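Local coordinates for putative enoyl-CoA hydratase (Streptomyces avermitilis, PDB 3GKB), which probably acts as an enoyl-CoA hydratase or performs a related crotonase-type reaction on an acyl-CoA thioester, its actual substrate not being established, at residues 60-63 / 64-67; 91-94 / 95-98; 248-251 / 252-256. All blocks are in the same frame, centred on the assembly; numbering follows the deposited sequence.

Contact 1: residues 60-63 / 64-67; sequences SADP and EFFL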
ATOM      1  N   SER B  60     -14.731  16.523 -16.000  1.00 15.37           N
ATOM      2  CA  SER B  60     -15.102  17.921 -15.810  1.00 15.74           C
ATOM      3  C   SER B  60     -15.149  18.734 -17.112  1.00 16.62           C
ATOM      4  O   SER B  60     -14.309  18.543 -17.981  1.00 16.51           O
ATOM      5  CB  SER B  60     -14.093  18.587 -14.884  1.00 15.21           C
ATOM      6  OG  SER B  60     -14.416  19.952 -14.717  1.00 15.45           O
ATOM      7  N   ALA B  61     -16.087  19.670 -17.196  1.00 17.32           N
ATOM      8  CA  ALA B  61     -16.115  20.661 -18.281  1.00 18.99           C
ATOM      9  C   ALA B  61     -15.189  21.869 -18.023  1.00 20.15           C
ATOM     10  O   ALA B  61     -14.900  22.660 -18.939  1.00 20.04           O
ATOM     11  CB  ALA B  61     -17.561  21.114 -18.524  1.00 18.75           C
ATOM     12  N   ASP B  62     -14.709  22.007 -16.787  1.00 20.53           N
ATOM     13  CA  ASP B  62     -13.887  23.181 -16.403  1.00 22.05           C
ATOM     14  C   ASP B  62     -12.428  22.912 -16.791  1.00 22.38           C
ATOM     15  O   ASP B  62     -11.881  21.868 -16.439  1.00 21.90           O
ATOM     16  CB  ASP B  62     -14.035  23.417 -14.900  1.00 21.76           C
ATOM     17  CG  ASP B  62     -13.340  24.677 -14.412  1.00 24.86           C
ATOM     18  OD1 ASP B  62     -12.101  24.795 -14.561  1.00 22.87           O
ATOM     19  OD2 ASP B  62     -14.056  25.522 -13.815  1.00 28.56           O
ATOM     20  N   PRO B  63     -11.790  23.845 -17.526  1.00 23.42           N
ATOM     21  CA  PRO B  63     -10.437  23.563 -18.001  1.00 23.81           C
ATOM     22  C   PRO B  63      -9.354  23.447 -16.914  1.00 23.07           C
ATOM     23  O   PRO B  63      -8.288  22.947 -17.217  1.00 24.38           O
ATOM     24  CB  PRO B  63     -10.117  24.747 -18.946  1.00 24.54           C
ATOM     25  CG  PRO B  63     -11.116  25.819 -18.615  1.00 25.16           C
ATOM     26  CD  PRO B  63     -12.328  25.128 -18.036  1.00 24.49           C
ATOM     27  N   GLU B  64      -9.601  23.936 -15.698  1.00 21.10           N
ATOM     28  CA  GLU B  64      -8.576  23.921 -14.647  1.00 20.03           C
ATOM     29  C   GLU B  64      -8.942  23.071 -13.421  1.00 19.07           C
ATOM     30  O   GLU B  64      -8.039  22.523 -12.742  1.00 18.46           O
ATOM     31  CB  GLU B  64      -8.291  25.352 -14.200  1.00 19.77           C
ATOM     32  CG  GLU B  64      -7.190  25.401 -13.172  1.00 23.52           C
ATOM     33  CD  GLU B  64      -6.527  26.763 -13.036  1.00 28.44           C
ATOM     34  OE1 GLU B  64      -6.997  27.728 -13.684  1.00 29.29           O
ATOM     35  OE2 GLU B  64      -5.530  26.817 -12.267  1.00 30.47           O
ATOM     36  N   PHE B  65     -10.243  22.983 -13.133  1.00 17.28           N
ATOM     37  CA  PHE B  65     -10.758  22.296 -11.917  1.00 16.75           C
ATOM     38  C   PHE B  65     -11.672  21.123 -12.252  1.00 16.72           C
ATOM     39  O   PHE B  65     -12.565  21.231 -13.081  1.00 16.58           O
ATOM     40  CB  PHE B  65     -11.496  23.294 -11.026  1.00 17.33           C
ATOM     41  CG  PHE B  65     -10.655  24.469 -10.689  1.00 17.55           C
ATOM     42  CD1 PHE B  65      -9.622  24.347  -9.758  1.00 21.35           C
ATOM     43  CD2 PHE B  65     -10.801  25.647 -11.372  1.00 19.39           C
ATOM     44  CE1 PHE B  65      -8.791  25.410  -9.499  1.00 20.04           C
ATOM     45  CE2 PHE B  65      -9.956  26.704 -11.134  1.00 20.60           C
ATOM     46  CZ  PHE B  65      -8.958  26.590 -10.207  1.00 21.08           C
ATOM     47  N   PHE B  66     -11.422  19.985 -11.608  1.00 15.81           N
ATOM     48  CA  PHE B  66     -12.347  18.855 -11.655  1.00 15.63           C
ATOM     49  C   PHE B  66     -13.517  19.184 -10.737  1.00 15.74           C
ATOM     50  O   PHE B  66     -14.657  19.353 -11.203  1.00 16.35           O
ATOM     51  CB  PHE B  66     -11.629  17.569 -11.236  1.00 15.23           C
ATOM     52  CG  PHE B  66     -12.511  16.372 -11.188  1.00 15.73           C
ATOM     53  CD1 PHE B  66     -12.799  15.650 -12.347  1.00 16.42           C
ATOM     54  CD2 PHE B  66     -13.096  15.972  -9.997  1.00 15.32           C
ATOM     55  CE1 PHE B  66     -13.623  14.555 -12.287  1.00 16.54           C
ATOM     56  CE2 PHE B  66     -13.940  14.870  -9.951  1.00 13.86           C
ATOM     57  CZ  PHE B  66     -14.202  14.173 -11.094  1.00 16.00           C
ATOM     58  N   LEU B  67     -13.209  19.336  -9.440  1.00 16.09           N
ATOM     59  CA  LEU B  67     -14.137  19.836  -8.419  1.00 15.73           C
ATOM     60  C   LEU B  67     -13.303  20.609  -7.411  1.00 15.98           C
ATOM     61  O   LEU B  67     -12.402  20.063  -6.838  1.00 15.57           O
ATOM     62  CB  LEU B  67     -14.881  18.723  -7.708  1.00 16.27           C
ATOM     63  CG  LEU B  67     -15.983  17.996  -8.490  1.00 15.29           C
ATOM     64  CD1 LEU B  67     -16.459  16.741  -7.677  1.00 14.91           C
ATOM     65  CD2 LEU B  67     -17.159  18.944  -8.869  1.00 15.37           C
TER
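The backbones of Ser60 and Phe66 come close across a tight turn, their CA atoms 5.1 Å apart, and Asp62 and Phe65 pair further in before the chain passes from Pro63 to Glu64. Strand 55-60 ends here, and at Phe66 the backbone turns a corner. Two side chains from the first half tie down backbone groups of the second. Asp62 carries its carboxylate anti to its own N (chi1 -175°), which brings OD1 over the turn, where it accepts twice. Glu64 N reaches Asp62 OD1 at 2.9 Å, nearly along the C-O axis, while Phe65 N comes to the same Asp62 OD1 at 3.0 Å from above the carboxylate plane. The two donors thus use different approaches to one oxygen. Ser60 OG works in both directions: it donates to Phe65 O at 2.8 Å, in the carbonyl plane, and accepts from Asp62 N at 2.9 Å. Beside the Asp62 carboxylate the Phe65 ring points the same way, the planes 68° apart, with Phe65 CD2 3.5 Å from Asp62 OD1. Glu64 CG lies 3.6 Å above one face of that ring, displaced toward its rim; the carboxylate beyond forms a salt bridge with Arg268. Phe66 turns away into the interior against Val111, Leu113 and Val125. The bonds define an ST turn at Ser60 followed by an Asx turn at Asp62, at the start of the loop that follows strand 55-60 of the crotonase fold; in relatives this loop leads to a backbone N-H of the oxyanion hole, and it probably does so here.

Contact 2: residues 91-94 / 95-98; sequences DVNV and FQAV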
ATOM      1  N   ASP B  91     -25.364   6.727  10.036  1.00 25.73           N
ATOM      2  CA  ASP B  91     -23.948   6.748  10.467  1.00 25.77           C
ATOM      3  C   ASP B  91     -23.018   7.378   9.427  1.00 23.61           C
ATOM      4  O   ASP B  91     -21.804   7.143   9.445  1.00 23.89           O
ATOM      5  CB  ASP B  91     -23.440   5.336  10.775  1.00 26.77           C
ATOM      6  CG  ASP B  91     -24.298   4.605  11.789  1.00 30.99           C
ATOM      7  OD1 ASP B  91     -24.562   5.190  12.863  1.00 36.47           O
ATOM      8  OD2 ASP B  91     -24.685   3.446  11.491  1.00 38.30           O
ATOM      9  N   VAL B  92     -23.596   8.179   8.537  1.00 21.46           N
ATOM     10  CA  VAL B  92     -22.866   8.865   7.483  1.00 20.29           C
ATOM     11  C   VAL B  92     -23.378  10.315   7.469  1.00 19.27           C
ATOM     12  O   VAL B  92     -24.588  10.556   7.393  1.00 19.39           O
ATOM     13  CB  VAL B  92     -23.114   8.176   6.102  1.00 20.44           C
ATOM     14  CG1 VAL B  92     -22.612   9.033   4.928  1.00 19.33           C
ATOM     15  CG2 VAL B  92     -22.571   6.746   6.095  1.00 19.72           C
ATOM     16  N   ASN B  93     -22.464  11.277   7.580  1.00 17.93           N
ATOM     17  CA  ASN B  93     -22.866  12.683   7.522  1.00 16.86           C
ATOM     18  C   ASN B  93     -23.155  13.147   6.101  1.00 16.51           C
ATOM     19  O   ASN B  93     -22.890  12.415   5.122  1.00 15.53           O
ATOM     20  CB  ASN B  93     -21.892  13.584   8.278  1.00 16.53           C
ATOM     21  CG  ASN B  93     -20.607  13.866   7.503  1.00 16.98           C
ATOM     22  OD1 ASN B  93     -20.619  13.998   6.289  1.00 16.30           O
ATOM     23  ND2 ASN B  93     -19.510  14.030   8.229  1.00 17.67           N
ATOM     24  N   VAL B  94     -23.696  14.357   6.003  1.00 16.54           N
ATOM     25  CA  VAL B  94     -24.195  14.909   4.730  1.00 17.35           C
ATOM     26  C   VAL B  94     -23.104  14.996   3.639  1.00 17.30           C
ATOM     27  O   VAL B  94     -23.369  14.808   2.467  1.00 15.89           O
ATOM     28  CB  VAL B  94     -24.913  16.286   4.955  1.00 17.97           C
ATOM     29  CG1 VAL B  94     -23.913  17.409   5.236  1.00 18.99           C
ATOM     30  CG2 VAL B  94     -25.779  16.632   3.768  1.00 20.65           C
ATOM     31  N   PHE B  95     -21.855  15.248   4.055  1.00 17.45           N
ATOM     32  CA  PHE B  95     -20.741  15.313   3.137  1.00 17.00           C
ATOM     33  C   PHE B  95     -20.194  13.949   2.753  1.00 16.55           C
ATOM     34  O   PHE B  95     -19.890  13.694   1.570  1.00 16.48           O
ATOM     35  CB  PHE B  95     -19.679  16.213   3.733  1.00 18.01           C
ATOM     36  CG  PHE B  95     -20.181  17.603   3.949  1.00 18.62           C
ATOM     37  CD1 PHE B  95     -20.466  18.410   2.846  1.00 19.42           C
ATOM     38  CD2 PHE B  95     -20.465  18.074   5.217  1.00 20.28           C
ATOM     39  CE1 PHE B  95     -20.978  19.687   3.015  1.00 19.52           C
ATOM     40  CE2 PHE B  95     -20.987  19.361   5.390  1.00 21.31           C
ATOM     41  CZ  PHE B  95     -21.236  20.162   4.286  1.00 19.31           C
ATOM     42  N   GLN B  96     -20.046  13.079   3.750  1.00 15.59           N
ATOM     43  CA  GLN B  96     -19.669  11.689   3.515  1.00 14.96           C
ATOM     44  C   GLN B  96     -20.662  10.996   2.591  1.00 15.96           C
ATOM     45  O   GLN B  96     -20.286  10.099   1.859  1.00 15.38           O
ATOM     46  CB  GLN B  96     -19.569  10.934   4.840  1.00 14.77           C
ATOM     47  CG  GLN B  96     -18.459  11.459   5.763  1.00 14.42           C
ATOM     48  CD  GLN B  96     -18.537  10.897   7.179  1.00 15.90           C
ATOM     49  OE1 GLN B  96     -19.610  10.445   7.628  1.00 16.14           O
ATOM     50  NE2 GLN B  96     -17.411  10.943   7.904  1.00 14.66           N
ATOM     51  N   ALA B  97     -21.922  11.448   2.580  1.00 15.28           N
ATOM     52  CA  ALA B  97     -22.945  10.809   1.744  1.00 16.83           C
ATOM     53  C   ALA B  97     -22.607  10.828   0.252  1.00 17.31           C
ATOM     54  O   ALA B  97     -22.988   9.889  -0.447  1.00 17.77           O
ATOM     55  CB  ALA B  97     -24.306  11.444   1.974  1.00 17.05           C
ATOM     56  N   VAL B  98     -21.861  11.835  -0.219  1.00 17.85           N
ATOM     57  CA  VAL B  98     -21.438  11.901  -1.634  1.00 17.89           C
ATOM     58  C   VAL B  98     -20.488  10.752  -1.988  1.00 17.60           C
ATOM     59  O   VAL B  98     -20.768   9.911  -2.865  1.00 15.74           O
ATOM     60  CB  VAL B  98     -20.721  13.250  -1.951  1.00 17.97           C
ATOM     61  CG1 VAL B  98     -20.231  13.285  -3.409  1.00 18.80           C
ATOM     62  CG2 VAL B  98     -21.612  14.430  -1.580  1.00 21.24           C
TER
HETATM   63  O   HOH W   1     -20.383   9.513  10.148  1.00 19.37           O
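Asn93 and Gln96 exchange side-chain-to-backbone bonds in a capping box that opens helix 96-103. Asn93 OD1 accepts from Gln96 N at 2.8 Å in an almost straight bond (174° at the hydrogen), with the donor tilted from the carbonyl plane. Phe95 N also approaches Asn93 OD1, but its N-H is bent well off line and this second bond is weak. The position of OD1 follows from the Asn93 side chain, whose CG sits between the backbone N and the carbonyl carbon (chi1 78°) and so folds back over the first turn. In return Gln96 OE1 accepts from Asn93 N at 3.0 Å, in a similarly straight bond. The two side-chain amides stack with their planes 16° apart although the chains cross at about a right angle. Both amide nitrogens are satisfied from outside the turn: Asn93 ND2 donates to Asn237 OD1 and Gly152 O, and Gln96 NE2 to Glu236 OE1 and Leu233 O; the bonds to Asn237, Glu236 and Leu233 join the helix start to helix 230-243. A water lies 2.8 Å from Gln96 OE1 and bridges it to Asp91 O. With an alanine in place of Gln96, Asn93 N would probably be left without its acceptor, and Glu236 without the amide that faces it. Asn93 O accepts from Ala97 N, four residues on, at 2.9 Å. Val92 CG1 rests against that turn at Gln96 CB. On the far flank Val94 CG1 makes a CH-pi contact over one face of the Phe95 ring, 3.7 Å from its centroid.

Contact 3: residues 248-251 / 252-256; sequences AAQQ and LISGG
The flat amide of Gln250 meets Ser254 through its carbonyl oxygen: Ser254 OG donates to Gln250 OE1 at 2.6 Å, and the hydroxyl lies in the carbonyl plane, with a C=O...O angle of 150°. This is an i to i+4 side-chain bond on one turn of the alpha helix 248-258. Gln250 reaches it by leaving the backbone with CG anti to N and then bending sharply at the next bond (chi2 48°), which carries the amide forward along the axis to the serine. Beneath it the backbone repeats the same spacing: Ser254 N donates to Gln250 O at 2.9 Å, tying the two residues twice, once by main chain and once by side chain. Gln251 O likewise receives Gly255 N, and Ala249 O receives Ile253 N. Ile253 leans back on that last carbonyl, its CG1 3.2 Å from Ala249 O, and also touches Met72. The polar pair lies on an exposed flank, whereas Ala249 and Leu252 are buried, giving the helix an amphipathic character. Leu252 packs on Val277 and Ala278 of helix 270-280, and together with Ala248 it meets Pro213 of the second subunit, placing this turn at a subunit interface. Leu252 N gives its hydrogen to Ala248 O at 2.8 Å, and the leucine branch runs back over the same residue, so that Leu252 CD1 comes to 4.4 Å from Ala248 CB.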
ATOM      1  N   ALA B 248     -11.408  29.467  14.669  1.00 19.67           N
ATOM      2  CA  ALA B 248     -10.586  29.589  13.467  1.00 18.79           C
ATOM      3  C   ALA B 248     -11.324  29.261  12.178  1.00 18.77           C
ATOM      4  O   ALA B 248     -11.162  29.977  11.205  1.00 19.48           O
ATOM      5  CB  ALA B 248      -9.299  28.734  13.574  1.00 18.66           C
ATOM      6  N   ALA B 249     -12.104  28.179  12.163  1.00 18.20           N
ATOM      7  CA  ALA B 249     -12.737  27.716  10.936  1.00 19.41           C
ATOM      8  C   ALA B 249     -13.570  28.816  10.261  1.00 19.74           C
ATOM      9  O   ALA B 249     -13.418  29.046   9.066  1.00 20.75           O
ATOM     10  CB  ALA B 249     -13.586  26.464  11.191  1.00 18.44           C
ATOM     11  N   GLN B 250     -14.440  29.498  11.005  1.00 20.05           N
ATOM     12  CA  GLN B 250     -15.262  30.524  10.379  1.00 21.18           C
ATOM     13  C   GLN B 250     -14.453  31.790  10.006  1.00 20.84           C
ATOM     14  O   GLN B 250     -14.747  32.442   8.988  1.00 21.54           O
ATOM     15  CB  GLN B 250     -16.470  30.883  11.246  1.00 22.62           C
ATOM     16  CG  GLN B 250     -17.417  31.853  10.568  1.00 26.58           C
ATOM     17  CD  GLN B 250     -17.771  31.448   9.132  1.00 32.70           C
ATOM     18  OE1 GLN B 250     -17.540  32.220   8.188  1.00 37.14           O
ATOM     19  NE2 GLN B 250     -18.303  30.226   8.958  1.00 32.81           N
ATOM     20  N   GLN B 251     -13.441  32.122  10.799  1.00 20.73           N
ATOM     21  CA  GLN B 251     -12.558  33.230  10.489  1.00 21.00           C
ATOM     22  C   GLN B 251     -11.814  32.977   9.188  1.00 21.25           C
ATOM     23  O   GLN B 251     -11.636  33.889   8.377  1.00 19.92           O
ATOM     24  CB  GLN B 251     -11.526  33.449  11.584  1.00 21.48           C
ATOM     25  CG  GLN B 251     -12.078  33.863  12.906  1.00 25.05           C
ATOM     26  CD  GLN B 251     -11.022  33.901  13.992  1.00 29.35           C
ATOM     27  OE1 GLN B 251      -9.863  33.512  13.773  1.00 30.60           O
ATOM     28  NE2 GLN B 251     -11.416  34.370  15.183  1.00 28.78           N
ATOM     29  N   LEU B 252     -11.349  31.740   9.014  1.00 21.12           N
ATOM     30  CA  LEU B 252     -10.552  31.388   7.825  1.00 21.50           C
ATOM     31  C   LEU B 252     -11.436  31.234   6.587  1.00 21.05           C
ATOM     32  O   LEU B 252     -11.064  31.632   5.478  1.00 21.77           O
ATOM     33  CB  LEU B 252      -9.710  30.115   8.080  1.00 20.69           C
ATOM     34  CG  LEU B 252      -8.573  30.187   9.121  1.00 20.49           C
ATOM     35  CD1 LEU B 252      -7.981  28.785   9.424  1.00 17.51           C
ATOM     36  CD2 LEU B 252      -7.463  31.155   8.689  1.00 22.15           C
ATOM     37  N   ILE B 253     -12.612  30.646   6.746  1.00 21.97           N
ATOM     38  CA  ILE B 253     -13.534  30.519   5.639  1.00 23.28           C
ATOM     39  C   ILE B 253     -13.995  31.918   5.165  1.00 23.14           C
ATOM     40  O   ILE B 253     -13.916  32.223   3.961  1.00 23.21           O
ATOM     41  CB  ILE B 253     -14.722  29.542   5.985  1.00 23.84           C
ATOM     42  CG1 ILE B 253     -14.188  28.104   6.089  1.00 26.86           C
ATOM     43  CG2 ILE B 253     -15.824  29.670   4.964  1.00 26.31           C
ATOM     44  CD1 ILE B 253     -15.054  27.167   6.925  1.00 27.39           C
ATOM     45  N   SER B 254     -14.387  32.807   6.091  1.00 23.14           N
ATOM     46  CA  SER B 254     -14.729  34.191   5.704  1.00 23.46           C
ATOM     47  C   SER B 254     -13.577  34.967   5.058  1.00 22.58           C
ATOM     48  O   SER B 254     -13.766  35.685   4.074  1.00 21.97           O
ATOM     49  CB  SER B 254     -15.228  34.984   6.908  1.00 24.25           C
ATOM     50  OG  SER B 254     -16.477  34.464   7.291  1.00 28.04           O
ATOM     51  N   GLY B 255     -12.384  34.820   5.619  1.00 22.44           N
ATOM     52  CA  GLY B 255     -11.184  35.478   5.102  1.00 21.79           C
ATOM     53  C   GLY B 255     -10.818  34.993   3.717  1.00 21.30           C
ATOM     54  O   GLY B 255     -10.458  35.789   2.847  1.00 21.12           O
ATOM     55  N   GLY B 256     -10.953  33.686   3.504  1.00 20.45           N
ATOM     56  CA  GLY B 256     -10.702  33.085   2.210  1.00 20.61           C
ATOM     57  C   GLY B 256     -11.588  33.651   1.123  1.00 20.62           C
ATOM     58  O   GLY B 256     -11.109  33.974   0.057  1.00 21.40           O
TER

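Along the chain the contacts follow in series. Contact 1 shapes the loop after strand 55-60 of the six-stranded mixed sheet, contact 2 starts helix 96-103, and contact 3 lies within helix 248-258 near the C-terminus. Their centres form a nearly even triangle: 23 Å between contacts 1 and 2, 25 Å between 1 and 3, and 23 Å between 2 and 3. None touches another; contacts 1 and 2, on opposite sides of the chain's centre, come nearest, at about 7 Å between closest atoms. They therefore lie in separate parts of the crotonase fold, and among the three only contact 3 touches another subunit.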